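Local atomic coordinates of probable benzoylformate decarboxylase (PDB entry 7ORX), a protein that belongs to the thiamine diphosphate-dependent enzyme family and binds thiamine diphosphate between the subunits of a four-chain assembly. Residues C[45-56]-C[439-447]; C[84-92]-C[401-409]. One frame throughout, in Å; residues are numbered along the deposited sequence.

Both contacts join the N-terminal cofactor-binding domain to the C-terminal one. Along the chain the order is 45-56, 84-92, 401-409, 439-447, so contact 2 falls within the long excursion that contact 1 closes. Their centres lie about 16 Å apart. Helix 50-64 links them: Ser55 OG of contact 1 probably hydrogen-bonds Gly407 O of contact 2, and Leu54 packs on Ala84. Each contact reaches a different thiamine diphosphate, contact 1 through Glu50 and contact 2 through Gly404 and Leu406. Both also touch the second subunit. One chain thus supplies its N-terminal domain to one cofactor site and its C-terminal domain to another.

Contact 1 of 2, residues C[45-56]-C[439-447]; sequences VLGLHEGAVLSM and TALWSAAQY. With TPP (thiamine diphosphate), chain K.
Val45 starts the contact by laying CG1 against Tyr447 CE2. Next along, Leu46 is gripped at both backbone polar atoms. Leu46 N gives a nearly straight hydrogen bond to Tyr447 OH (2.9 Å, 173°). Ser443 OG donates to a lone pair of Leu46 O, in the carbonyl plane, at 2.7 Å. Leu46 CD2 comes within 3.5 Å of Trp442 CH2. Gly47 CA passes close to Ser443 OG. Leu48 then meets the indole with both methyls. Its CD2 makes a CH-pi contact over the six-membered ring, 3.8 Å from the centroid, while CD1 sits over the same face near CG. Gln446 CG lies on the opposite face, so the indole is sandwiched between the two side chains. The indole points this way because Trp442 CG is anti to the backbone N (chi1 -177°); NE1 bonds Pro482 O of the second subunit. A water accepts from Leu48 N and donates to Thr439 O and Ser443 OG, bridging the two segments. His49, the N-cap, touches Thr439 OG1 with CB. Glu50 turns from this interface and places OE2 2.7 Å from N1' of thiamine diphosphate. Ala52 CB also meets Thr439 OG1. One turn later, Met56 SD rests on Ser443 CB. Helices 50-56 and 440-447 cross at -62°. Helix 486-493 adds Tyr493 beside Leu48 and Trp442, and strand 43-46, outermost in this chain's N-terminal sheet, pairs with strand 22-25.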
loop_
_atom_site.group_PDB
_atom_site.type_symbol
_atom_site.label_atom_id
_atom_site.label_comp_id
_atom_site.label_asym_id
_atom_site.label_seq_id
_atom_site.Cartn_x
_atom_site.Cartn_y
_atom_site.Cartn_z
ATOM N N VAL C 45 -3.127 18.712 -25.692
ATOM C CA VAL C 45 -4.441 18.223 -26.171
ATOM C C VAL C 45 -5.379 18.137 -24.963
ATOM O O VAL C 45 -5.219 17.287 -24.128
ATOM C CB VAL C 45 -4.280 16.891 -26.913
ATOM C CG1 VAL C 45 -5.625 16.440 -27.418
ATOM C CG2 VAL C 45 -3.292 16.969 -28.065
ATOM N N LEU C 46 -6.295 19.069 -24.852
ATOM C CA LEU C 46 -7.232 19.115 -23.711
ATOM C C LEU C 46 -8.346 18.064 -23.916
ATOM O O LEU C 46 -8.868 17.935 -25.044
ATOM C CB LEU C 46 -7.771 20.550 -23.639
ATOM C CG LEU C 46 -8.919 20.809 -22.669
ATOM C CD1 LEU C 46 -8.476 20.606 -21.228
ATOM C CD2 LEU C 46 -9.455 22.219 -22.866
ATOM N N GLY C 47 -8.686 17.348 -22.852
ATOM C CA GLY C 47 -9.889 16.506 -22.740
ATOM C C GLY C 47 -10.727 16.986 -21.568
ATOM O O GLY C 47 -10.130 17.500 -20.597
ATOM N N LEU C 48 -12.068 16.921 -21.671
ATOM C CA LEU C 48 -12.977 17.558 -20.671
ATOM C C LEU C 48 -13.113 16.699 -19.409
ATOM O O LEU C 48 -13.799 17.160 -18.471
ATOM C CB LEU C 48 -14.338 17.770 -21.308
ATOM C CG LEU C 48 -14.315 18.607 -22.562
ATOM C CD1 LEU C 48 -15.684 18.671 -23.142
ATOM C CD2 LEU C 48 -13.880 19.994 -22.260
ATOM N N HIS C 49 -12.440 15.548 -19.390
ATOM C CA HIS C 49 -12.644 14.449 -18.431
ATOM C C HIS C 49 -11.366 13.607 -18.482
ATOM O O HIS C 49 -10.816 13.417 -19.566
ATOM C CB HIS C 49 -13.941 13.708 -18.790
ATOM C CG HIS C 49 -14.246 12.606 -17.848
ATOM N ND1 HIS C 49 -14.726 12.861 -16.580
ATOM C CD2 HIS C 49 -14.059 11.272 -17.925
ATOM C CE1 HIS C 49 -14.812 11.732 -15.887
ATOM N NE2 HIS C 49 -14.393 10.733 -16.693
ATOM N N GLU C 50 -10.857 13.187 -17.331
ATOM C CA GLU C 50 -9.475 12.652 -17.216
ATOM C C GLU C 50 -9.422 11.257 -17.825
ATOM O O GLU C 50 -8.381 10.891 -18.368
ATOM C CB GLU C 50 -9.049 12.640 -15.758
ATOM C CG GLU C 50 -8.871 14.030 -15.193
ATOM C CD GLU C 50 -10.112 14.797 -14.712
ATOM O OE1 GLU C 50 -11.285 14.274 -14.845
ATOM O OE2 GLU C 50 -9.926 15.953 -14.198
ATOM N N GLY C 51 -10.502 10.494 -17.713
ATOM C CA GLY C 51 -10.590 9.158 -18.333
ATOM C C GLY C 51 -10.484 9.229 -19.849
ATOM O O GLY C 51 -9.781 8.393 -20.464
ATOM N N ALA C 52 -11.120 10.223 -20.439
ATOM C CA ALA C 52 -11.005 10.523 -21.875
ATOM C C ALA C 52 -9.566 10.936 -22.189
ATOM O O ALA C 52 -8.992 10.375 -23.136
ATOM C CB ALA C 52 -12.001 11.601 -22.239
ATOM N N VAL C 53 -9.005 11.870 -21.414
ATOM C CA VAL C 53 -7.604 12.339 -21.610
ATOM C C VAL C 53 -6.690 11.118 -21.703
ATOM O O VAL C 53 -5.837 11.001 -22.573
ATOM C CB VAL C 53 -7.177 13.206 -20.423
ATOM C CG1 VAL C 53 -5.667 13.362 -20.326
ATOM C CG2 VAL C 53 -7.878 14.544 -20.442
ATOM N N LEU C 54 -6.869 10.231 -20.763
ATOM C CA LEU C 54 -5.866 9.196 -20.563
ATOM C C LEU C 54 -6.064 8.128 -21.635
ATOM O O LEU C 54 -5.052 7.662 -22.205
ATOM C CB LEU C 54 -6.018 8.692 -19.139
ATOM C CG LEU C 54 -4.837 7.848 -18.744
ATOM C CD1 LEU C 54 -4.314 8.307 -17.401
ATOM C CD2 LEU C 54 -5.226 6.368 -18.810
ATOM N N SER C 55 -7.309 7.798 -21.945
ATOM C CA SER C 55 -7.631 6.859 -23.052
ATOM C C SER C 55 -7.181 7.429 -24.408
ATOM O O SER C 55 -6.695 6.632 -25.226
ATOM C CB SER C 55 -9.086 6.538 -23.063
ATOM O OG SER C 55 -9.430 5.662 -22.007
ATOM N N MET C 56 -7.324 8.742 -24.646
ATOM C CA MET C 56 -6.774 9.410 -25.856
ATOM C C MET C 56 -5.250 9.188 -25.897
ATOM O O MET C 56 -4.712 8.846 -26.960
ATOM C CB MET C 56 -7.060 10.915 -25.854
ATOM C CG MET C 56 -8.327 11.305 -26.547
ATOM S SD MET C 56 -8.899 13.026 -26.194
ATOM C CE MET C 56 -7.370 13.836 -26.582
ATOM N N THR C 439 -17.167 12.530 -24.063
ATOM C CA THR C 439 -16.584 13.895 -24.083
ATOM C C THR C 439 -15.357 13.942 -25.004
ATOM O O THR C 439 -14.982 15.037 -25.338
ATOM C CB THR C 439 -16.159 14.352 -22.687
ATOM O OG1 THR C 439 -15.159 13.425 -22.259
ATOM C CG2 THR C 439 -17.303 14.399 -21.702
ATOM N N ALA C 440 -14.742 12.826 -25.387
ATOM C CA ALA C 440 -13.611 12.845 -26.334
ATOM C C ALA C 440 -14.070 13.352 -27.691
ATOM O O ALA C 440 -13.200 13.715 -28.515
ATOM C CB ALA C 440 -13.005 11.493 -26.480
ATOM N N LEU C 441 -15.377 13.380 -27.943
ATOM C CA LEU C 441 -15.891 13.929 -29.215
ATOM C C LEU C 441 -15.558 15.415 -29.305
ATOM O O LEU C 441 -15.222 15.879 -30.408
ATOM C CB LEU C 441 -17.398 13.705 -29.283
ATOM C CG LEU C 441 -17.840 12.292 -29.619
ATOM C CD1 LEU C 441 -19.358 12.242 -29.634
ATOM C CD2 LEU C 441 -17.252 11.853 -30.961
ATOM N N TRP C 442 -15.657 16.137 -28.190
ATOM C CA TRP C 442 -15.264 17.572 -28.093
ATOM C C TRP C 442 -13.819 17.761 -28.556
ATOM O O TRP C 442 -13.595 18.634 -29.397
ATOM C CB TRP C 442 -15.422 18.069 -26.667
ATOM C CG TRP C 442 -15.115 19.523 -26.525
ATOM C CD1 TRP C 442 -15.980 20.556 -26.749
ATOM C CD2 TRP C 442 -13.871 20.104 -26.114
ATOM N NE1 TRP C 442 -15.353 21.745 -26.504
ATOM C CE2 TRP C 442 -14.062 21.496 -26.092
ATOM C CE3 TRP C 442 -12.628 19.598 -25.770
ATOM C CZ2 TRP C 442 -13.046 22.381 -25.746
ATOM C CZ3 TRP C 442 -11.622 20.476 -25.412
ATOM C CH2 TRP C 442 -11.833 21.847 -25.407
ATOM N N SER C 443 -12.901 16.931 -28.070
ATOM C CA SER C 443 -11.473 17.001 -28.439
ATOM C C SER C 443 -11.339 16.818 -29.948
ATOM O O SER C 443 -10.673 17.617 -30.584
ATOM C CB SER C 443 -10.671 16.026 -27.644
ATOM O OG SER C 443 -10.734 16.389 -26.266
ATOM N N ALA C 444 -12.027 15.865 -30.529
ATOM C CA ALA C 444 -12.001 15.640 -31.994
ATOM C C ALA C 444 -12.475 16.889 -32.728
ATOM O O ALA C 444 -11.892 17.258 -33.788
ATOM C CB ALA C 444 -12.858 14.446 -32.302
ATOM N N ALA C 445 -13.532 17.517 -32.214
ATOM C CA ALA C 445 -14.100 18.726 -32.842
ATOM C C ALA C 445 -13.098 19.863 -32.754
ATOM O O ALA C 445 -12.733 20.366 -33.814
ATOM C CB ALA C 445 -15.409 19.114 -32.189
ATOM N N GLN C 446 -12.692 20.232 -31.532
ATOM C CA GLN C 446 -11.681 21.293 -31.260
ATOM C C GLN C 446 -10.434 21.103 -32.119
ATOM O O GLN C 446 -9.990 22.082 -32.639
ATOM C CB GLN C 446 -11.213 21.284 -29.805
ATOM C CG GLN C 446 -12.242 21.858 -28.849
ATOM C CD GLN C 446 -12.637 23.257 -29.267
ATOM O OE1 GLN C 446 -11.822 24.182 -29.236
ATOM N NE2 GLN C 446 -13.890 23.434 -29.642
ATOM N N TYR C 447 -9.851 19.913 -32.200
ATOM C CA TYR C 447 -8.496 19.751 -32.792
ATOM C C TYR C 447 -8.643 19.248 -34.223
ATOM O O TYR C 447 -7.604 18.938 -34.806
ATOM C CB TYR C 447 -7.597 18.861 -31.929
ATOM C CG TYR C 447 -7.321 19.466 -30.581
ATOM C CD1 TYR C 447 -6.490 20.551 -30.442
ATOM C CD2 TYR C 447 -7.918 18.978 -29.444
ATOM C CE1 TYR C 447 -6.236 21.121 -29.205
ATOM C CE2 TYR C 447 -7.702 19.544 -28.199
ATOM C CZ TYR C 447 -6.870 20.631 -28.082
ATOM O OH TYR C 447 -6.696 21.194 -26.857
HETATM N "N1'" TPP K . -10.607 18.159 -12.879
HETATM C "C2'" TPP K . -11.228 17.772 -11.757
HETATM C CM2 TPP K . -11.773 16.383 -11.703
HETATM N "N3'" TPP K . -11.394 18.529 -10.672
HETATM C "C4'" TPP K . -10.904 19.778 -10.708
HETATM N "N4'" TPP K . -11.067 20.523 -9.600
HETATM C "C5'" TPP K . -10.250 20.285 -11.853
HETATM C "C6'" TPP K . -10.123 19.411 -12.915
HETATM C "C7'" TPP K . -9.703 21.692 -11.907
HETATM N N3 TPP K . -10.760 22.715 -11.908
HETATM C C2 TPP K . -11.191 23.298 -10.791
HETATM S S1 TPP K . -11.895 24.810 -11.134
HETATM C C5 TPP K . -12.073 24.331 -12.798
HETATM C C4 TPP K . -11.388 23.193 -13.065
HETATM C CM4 TPP K . -11.286 22.504 -14.392
HETATM C C6 TPP K . -12.927 25.133 -13.746
HETATM C C7 TPP K . -14.339 24.585 -13.899
HETATM O O7 TPP K . -15.074 25.412 -14.848
HETATM P PA TPP K . -16.614 25.817 -14.583
HETATM O O1A TPP K . -17.324 24.690 -13.912
HETATM O O2A TPP K . -17.023 26.364 -15.907
HETATM O O3A TPP K . -16.581 26.980 -13.486
HETATM P PB TPP K . -16.290 28.543 -13.635
HETATM O O1B TPP K . -17.342 29.275 -12.820
HETATM O O2B TPP K . -14.909 28.724 -13.076
HETATM O O3B TPP K . -16.372 28.837 -15.111
HETATM O O HOH W 1 -12.618 15.379 -24.142
#

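Contact 2 of 2, residues C[84-92]-C[401-409]; sequences ALTNSVYSH and PASGGLGFG. With TPP (thiamine diphosphate), chain I.
Asn87 plugs its amide into the loop 401-409, and this is the tightly packed part of the contact. Its OD1 accepts from Ser403 N at 2.8 Å, with the donor in the carbonyl plane. A second, weak bond comes to OD1 from Gly405 N (3.4 Å). On the other arm of the amide, ND2 donates to Gly405 O at 2.8 Å, and this acceptor lies close to the amide plane. Bonds at both ends fix the rotation of the amide. Asn87 CG stands anti to its own carbonyl carbon (chi1 -77°), and from there the group passes alongside Pro401 CB. Ser403 OG lies 3.0 Å from Thr86 OG1, which is hydrogen-bonded to Gly83 O, and also near Asn87 OD1. This grip probably helps to position the loop for the cofactor. The type I turn 401-404 and the residues after it present Gly404 O to N4' of thiamine diphosphate (2.6 Å) and Leu406 N to N3' (3.2 Å).

Toward the end of the helix the contact is looser and apolar, and Tyr90 and Ser91 are partly exposed. Tyr90 CB and Ser91 CB meet Ala402 CB at 3.8 and 3.9 Å, and Tyr90 CD2 lies against Ser403 CB. The phenol OH is bonded to Glu110 of the second subunit, while Arg282 makes a cation-pi contact with the ring. A Schellman motif at His92 ends helix 82-90. That helix packs on helix 50-64, and the loop runs from strand 398-399 to helix 409-418, beside strand 374-378.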
loop_
_atom_site.group_PDB
_atom_site.type_symbol
_atom_site.label_atom_id
_atom_site.label_comp_id
_atom_site.label_asym_id
_atom_site.label_seq_id
_atom_site.Cartn_x
_atom_site.Cartn_y
_atom_site.Cartn_z
ATOM N N ALA C 84 -9.326 3.930 -16.733
ATOM C CA ALA C 84 -8.657 3.946 -18.050
ATOM C C ALA C 84 -7.282 3.291 -17.921
ATOM O O ALA C 84 -6.927 2.505 -18.787
ATOM C CB ALA C 84 -8.602 5.351 -18.548
ATOM N N LEU C 85 -6.598 3.557 -16.814
ATOM C CA LEU C 85 -5.197 3.135 -16.556
ATOM C C LEU C 85 -5.104 1.608 -16.538
ATOM O O LEU C 85 -4.055 1.098 -16.929
ATOM C CB LEU C 85 -4.763 3.748 -15.222
ATOM C CG LEU C 85 -3.341 4.241 -15.135
ATOM C CD1 LEU C 85 -2.816 4.755 -16.469
ATOM C CD2 LEU C 85 -3.246 5.310 -14.064
ATOM N N THR C 86 -6.157 0.903 -16.122
ATOM C CA THR C 86 -6.196 -0.583 -16.148
ATOM C C THR C 86 -5.925 -1.076 -17.577
ATOM O O THR C 86 -5.224 -2.090 -17.728
ATOM C CB THR C 86 -7.537 -1.159 -15.652
ATOM O OG1 THR C 86 -8.646 -0.851 -16.537
ATOM C CG2 THR C 86 -7.820 -0.740 -14.219
ATOM N N ASN C 87 -6.505 -0.429 -18.589
ATOM C CA ASN C 87 -6.334 -0.886 -19.987
ATOM C C ASN C 87 -4.855 -0.741 -20.342
ATOM O O ASN C 87 -4.322 -1.642 -20.987
ATOM C CB ASN C 87 -7.278 -0.164 -20.962
ATOM C CG ASN C 87 -8.689 -0.717 -20.874
ATOM O OD1 ASN C 87 -8.899 -1.925 -20.832
ATOM N ND2 ASN C 87 -9.678 0.149 -20.836
ATOM N N SER C 88 -4.221 0.344 -19.883
ATOM C CA SER C 88 -2.798 0.666 -20.184
ATOM C C SER C 88 -1.878 -0.443 -19.663
ATOM O O SER C 88 -0.947 -0.833 -20.383
ATOM C CB SER C 88 -2.458 2.003 -19.641
ATOM O OG SER C 88 -3.468 2.950 -20.044
ATOM N N VAL C 89 -2.210 -0.993 -18.498
ATOM C CA VAL C 89 -1.437 -2.087 -17.870
ATOM C C VAL C 89 -1.443 -3.289 -18.812
ATOM O O VAL C 89 -0.355 -3.763 -19.183
ATOM C CB VAL C 89 -1.981 -2.398 -16.463
ATOM C CG1 VAL C 89 -1.542 -3.743 -15.929
ATOM C CG2 VAL C 89 -1.607 -1.286 -15.490
ATOM N N TYR C 90 -2.608 -3.766 -19.214
ATOM C CA TYR C 90 -2.730 -5.035 -19.993
ATOM C C TYR C 90 -2.355 -4.809 -21.460
ATOM O O TYR C 90 -2.014 -5.786 -22.100
ATOM C CB TYR C 90 -4.089 -5.663 -19.737
ATOM C CG TYR C 90 -4.208 -6.210 -18.343
ATOM C CD1 TYR C 90 -3.571 -7.387 -18.001
ATOM C CD2 TYR C 90 -4.919 -5.548 -17.349
ATOM C CE1 TYR C 90 -3.652 -7.907 -16.720
ATOM C CE2 TYR C 90 -5.017 -6.060 -16.063
ATOM C CZ TYR C 90 -4.381 -7.247 -15.743
ATOM O OH TYR C 90 -4.407 -7.732 -14.456
ATOM N N SER C 91 -2.328 -3.570 -21.938
ATOM C CA SER C 91 -1.899 -3.246 -23.315
ATOM C C SER C 91 -0.406 -2.913 -23.364
ATOM O O SER C 91 0.093 -2.644 -24.468
ATOM C CB SER C 91 -2.745 -2.152 -23.912
ATOM O OG SER C 91 -2.530 -0.882 -23.332
ATOM N N HIS C 92 0.272 -2.941 -22.203
ATOM C CA HIS C 92 1.725 -2.650 -22.071
ATOM C C HIS C 92 1.997 -1.310 -22.742
ATOM O O HIS C 92 2.888 -1.248 -23.638
ATOM C CB HIS C 92 2.602 -3.792 -22.645
ATOM C CG HIS C 92 2.462 -5.083 -21.912
ATOM N ND1 HIS C 92 2.548 -5.150 -20.548
ATOM C CD2 HIS C 92 2.320 -6.345 -22.361
ATOM C CE1 HIS C 92 2.383 -6.399 -20.173
ATOM N NE2 HIS C 92 2.249 -7.155 -21.271
ATOM N N PRO C 401 -10.110 -2.639 -25.829
ATOM C CA PRO C 401 -9.624 -2.416 -24.476
ATOM C C PRO C 401 -9.068 -3.700 -23.855
ATOM O O PRO C 401 -9.811 -4.661 -23.748
ATOM C CB PRO C 401 -10.869 -1.929 -23.699
ATOM C CG PRO C 401 -12.038 -2.280 -24.573
ATOM C CD PRO C 401 -11.508 -2.223 -25.982
ATOM N N ALA C 402 -7.822 -3.661 -23.393
ATOM C CA ALA C 402 -7.067 -4.872 -22.995
ATOM C C ALA C 402 -7.514 -5.389 -21.630
ATOM O O ALA C 402 -7.159 -6.508 -21.333
ATOM C CB ALA C 402 -5.574 -4.632 -23.065
ATOM N N SER C 403 -8.269 -4.644 -20.838
ATOM C CA SER C 403 -8.884 -5.202 -19.605
ATOM C C SER C 403 -10.403 -5.010 -19.647
ATOM O O SER C 403 -11.043 -5.053 -18.607
ATOM C CB SER C 403 -8.290 -4.608 -18.358
ATOM O OG SER C 403 -8.947 -3.384 -18.040
ATOM N N GLY C 404 -10.966 -4.834 -20.835
ATOM C CA GLY C 404 -12.413 -4.609 -21.031
ATOM C C GLY C 404 -12.939 -3.480 -20.165
ATOM O O GLY C 404 -14.138 -3.443 -19.918
ATOM N N GLY C 405 -12.056 -2.593 -19.709
ATOM C CA GLY C 405 -12.438 -1.307 -19.105
ATOM C C GLY C 405 -13.122 -0.443 -20.138
ATOM O O GLY C 405 -12.439 -0.033 -21.098
ATOM N N LEU C 406 -14.429 -0.233 -20.013
ATOM C CA LEU C 406 -15.159 0.541 -21.058
ATOM C C LEU C 406 -14.830 2.019 -20.874
ATOM O O LEU C 406 -14.442 2.411 -19.766
ATOM C CB LEU C 406 -16.661 0.266 -21.033
ATOM C CG LEU C 406 -17.064 -1.162 -21.403
ATOM C CD1 LEU C 406 -18.575 -1.241 -21.572
ATOM C CD2 LEU C 406 -16.339 -1.646 -22.662
ATOM N N GLY C 407 -14.913 2.773 -21.959
ATOM C CA GLY C 407 -14.482 4.179 -22.033
ATOM C C GLY C 407 -13.100 4.305 -22.626
ATOM O O GLY C 407 -12.533 5.403 -22.548
ATOM N N PHE C 408 -12.594 3.217 -23.194
ATOM C CA PHE C 408 -11.363 3.203 -24.002
ATOM C C PHE C 408 -11.662 3.610 -25.442
ATOM O O PHE C 408 -10.955 4.435 -25.963
ATOM C CB PHE C 408 -10.720 1.828 -23.928
ATOM C CG PHE C 408 -9.630 1.576 -24.930
ATOM C CD1 PHE C 408 -8.329 1.899 -24.633
ATOM C CD2 PHE C 408 -9.899 0.969 -26.150
ATOM C CE1 PHE C 408 -7.312 1.636 -25.532
ATOM C CE2 PHE C 408 -8.882 0.702 -27.047
ATOM C CZ PHE C 408 -7.591 1.065 -26.742
ATOM N N GLY C 409 -12.681 3.040 -26.074
ATOM C CA GLY C 409 -12.858 3.097 -27.541
ATOM C C GLY C 409 -12.990 4.497 -28.110
ATOM O O GLY C 409 -12.134 4.902 -28.927
HETATM N "N1'" TPP I . -18.175 -0.788 -16.579
HETATM C "C2'" TPP I . -16.972 -0.687 -17.159
HETATM C CM2 TPP I . -16.166 0.543 -16.898
HETATM N "N3'" TPP I . -16.431 -1.614 -17.949
HETATM C "C4'" TPP I . -17.143 -2.730 -18.172
HETATM N "N4'" TPP I . -16.569 -3.646 -18.964
HETATM C "C5'" TPP I . -18.430 -2.925 -17.618
HETATM C "C6'" TPP I . -18.882 -1.902 -16.807
HETATM C "C7'" TPP I . -19.269 -4.167 -17.875
HETATM N N3 TPP I . -19.750 -4.287 -19.273
HETATM C C2 TPP I . -19.266 -5.207 -20.113
HETATM S S1 TPP I . -20.041 -5.199 -21.642
HETATM C C5 TPP I . -21.056 -3.898 -21.094
HETATM C C4 TPP I . -20.728 -3.471 -19.847
HETATM C CM4 TPP I . -21.347 -2.310 -19.125
HETATM C C6 TPP I . -22.190 -3.401 -21.947
HETATM C C7 TPP I . -21.773 -2.381 -22.966
HETATM O O7 TPP I . -22.209 -2.878 -24.246
HETATM P PA TPP I . -22.342 -1.911 -25.510
HETATM O O1A TPP I . -21.280 -0.883 -25.724
HETATM O O2A TPP I . -23.736 -1.391 -25.411
HETATM O O3A TPP I . -22.195 -3.063 -26.616
HETATM P PB TPP I . -23.105 -4.394 -26.842
HETATM O O1B TPP I . -22.564 -5.127 -28.059
HETATM O O2B TPP I . -23.029 -5.214 -25.571
HETATM O O3B TPP I . -24.495 -3.842 -27.078
#